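Local coordinates for protein putative thiosugar synthase (Amycolatopsis orientalis, PDB 4N6E) that probably works as a thiosugar synthase related to thiazole synthase, joining a sugar phosphate with sulfur delivered by a ThiS-like carrier protein, at residues A[34-39]-A[70-75]. Sequence-based numbering, arbitrary orientation.
Sequences DSVPLV and ADELPL
Leu73 turns its forked end toward the first turn of helix 36-46 and meets two valines there, one with each methyl. CD1 lies 3.8 Å from Val36 CG1, the methyl anti to the backbone N (chi1 173°), and Glu72 CB closes on that same methyl at 3.6 Å. CD2 reaches Val39 CG1 at 4.2 Å, the two side chains crossing at about a right angle. Val36 and Val39, about one turn apart, lie on the same helix face. Beta-branched valines keep their methyls close to the backbone, so the helix can come near, while leucine, branched one carbon further out, spans to both; Leu64, touching both valines, and Leu43, against Leu73, extend the apolar, buried side. Toward solvent the contact becomes looser: bent at chi2 (-130°), Glu72 turns its carboxylate over the helix start, OE1 staying 4.3 Å from Pro37 CG. A proline costs little in a first helical turn, and Ser35 caps that turn through a weak bond from Leu38 N to OG. Asp71 and Glu72, acidic and exposed, belong to a calcium site with Asp68. The first turn of helix 36-46 thus packs against the C-terminal end of short helix 66-72 and the residue just beyond, on the rim of the ThiG-like TIM barrel.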
loop_
_atom_site.group_PDB
_atom_site.type_symbol
_atom_site.label_atom_id
_atom_site.label_comp_id
_atom_site.label_asym_id
_atom_site.label_seq_id
_atom_site.Cartn_x
_atom_site.Cartn_y
_atom_site.Cartn_z
ATOM N N ASP A 34 9.341 -15.905 20.339
ATOM C CA ASP A 34 9.745 -17.038 21.181
ATOM C C ASP A 34 8.974 -18.317 20.819
ATOM O O ASP A 34 9.018 -19.296 21.558
ATOM C CB ASP A 34 9.571 -16.688 22.658
ATOM C CG ASP A 34 8.175 -16.219 22.973
ATOM O OD1 ASP A 34 7.231 -16.669 22.285
ATOM O OD2 ASP A 34 8.020 -15.389 23.896
ATOM N N SER A 35 8.297 -18.302 19.669
ATOM C CA SER A 35 7.520 -19.428 19.199
ATOM C C SER A 35 7.958 -19.798 17.782
ATOM O O SER A 35 7.797 -19.008 16.850
ATOM C CB SER A 35 6.018 -19.083 19.237
ATOM O OG SER A 35 5.237 -19.992 18.462
ATOM N N VAL A 36 8.482 -21.012 17.631
ATOM C CA VAL A 36 8.980 -21.502 16.350
ATOM C C VAL A 36 7.881 -21.610 15.282
ATOM O O VAL A 36 8.104 -21.223 14.134
ATOM C CB VAL A 36 9.720 -22.856 16.512
ATOM C CG1 VAL A 36 10.085 -23.466 15.160
ATOM C CG2 VAL A 36 10.979 -22.671 17.356
ATOM N N PRO A 37 6.688 -22.124 15.647
ATOM C CA PRO A 37 5.606 -22.181 14.645
ATOM C C PRO A 37 5.217 -20.803 14.113
ATOM O O PRO A 37 4.957 -20.658 12.921
ATOM C CB PRO A 37 4.424 -22.798 15.421
ATOM C CG PRO A 37 5.022 -23.449 16.612
ATOM C CD PRO A 37 6.252 -22.654 16.951
ATOM N N LEU A 38 5.179 -19.808 15.002
ATOM C CA LEU A 38 4.836 -18.428 14.622
ATOM C C LEU A 38 5.851 -17.814 13.627
ATOM O O LEU A 38 5.440 -17.171 12.641
ATOM C CB LEU A 38 4.708 -17.549 15.870
ATOM C CG LEU A 38 4.285 -16.083 15.662
ATOM C CD1 LEU A 38 3.000 -15.976 14.853
ATOM C CD2 LEU A 38 4.137 -15.342 16.990
ATOM N N VAL A 39 7.151 -18.031 13.878
ATOM C CA VAL A 39 8.197 -17.573 12.975
ATOM C C VAL A 39 7.955 -18.189 11.600
ATOM O O VAL A 39 7.857 -17.477 10.587
ATOM C CB VAL A 39 9.625 -17.966 13.460
ATOM C CG1 VAL A 39 10.673 -17.679 12.384
ATOM C CG2 VAL A 39 9.990 -17.246 14.747
ATOM N N ALA A 70 15.497 -25.275 12.663
ATOM C CA ALA A 70 15.809 -26.189 11.562
ATOM C C ALA A 70 14.854 -27.371 11.473
ATOM O O ALA A 70 14.577 -27.847 10.385
ATOM C CB ALA A 70 17.238 -26.697 11.689
ATOM N N ASP A 71 14.366 -27.850 12.612
ATOM C CA ASP A 71 13.432 -28.982 12.636
ATOM C C ASP A 71 12.097 -28.634 11.983
ATOM O O ASP A 71 11.545 -29.447 11.247
ATOM C CB ASP A 71 13.181 -29.467 14.075
ATOM C CG ASP A 71 14.408 -30.124 14.702
ATOM O OD1 ASP A 71 15.307 -30.586 13.958
ATOM O OD2 ASP A 71 14.472 -30.180 15.949
ATOM N N GLU A 72 11.604 -27.421 12.238
ATOM C CA GLU A 72 10.243 -27.038 11.868
ATOM C C GLU A 72 10.119 -26.097 10.672
ATOM O O GLU A 72 8.997 -25.770 10.274
ATOM C CB GLU A 72 9.551 -26.402 13.065
ATOM C CG GLU A 72 9.383 -27.342 14.247
ATOM C CD GLU A 72 7.962 -27.339 14.762
ATOM O OE1 GLU A 72 7.707 -26.716 15.818
ATOM O OE2 GLU A 72 7.097 -27.938 14.082
ATOM N N LEU A 73 11.245 -25.656 10.106
ATOM C CA LEU A 73 11.221 -24.787 8.927
ATOM C C LEU A 73 12.074 -25.370 7.816
ATOM O O LEU A 73 13.031 -26.086 8.087
ATOM C CB LEU A 73 11.730 -23.389 9.262
ATOM C CG LEU A 73 10.792 -22.435 10.000
ATOM C CD1 LEU A 73 10.548 -22.880 11.439
ATOM C CD2 LEU A 73 11.383 -21.032 9.976
ATOM N N PRO A 74 11.742 -25.049 6.556
ATOM C CA PRO A 74 12.514 -25.521 5.412
ATOM C C PRO A 74 13.682 -24.560 5.113
ATOM O O PRO A 74 13.713 -23.903 4.054
ATOM C CB PRO A 74 11.480 -25.492 4.288
ATOM C CG PRO A 74 10.645 -24.288 4.627
ATOM C CD PRO A 74 10.660 -24.140 6.131
ATOM N N LEU A 75 14.640 -24.499 6.034
ATOM C CA LEU A 75 15.685 -23.473 5.992
ATOM C C LEU A 75 16.472 -23.448 4.695
ATOM O O LEU A 75 16.958 -22.393 4.306
ATOM C CB LEU A 75 16.650 -23.617 7.170
ATOM C CG LEU A 75 16.072 -23.452 8.570
ATOM C CD1 LEU A 75 17.222 -23.379 9.549
ATOM C CD2 LEU A 75 15.185 -22.224 8.700
#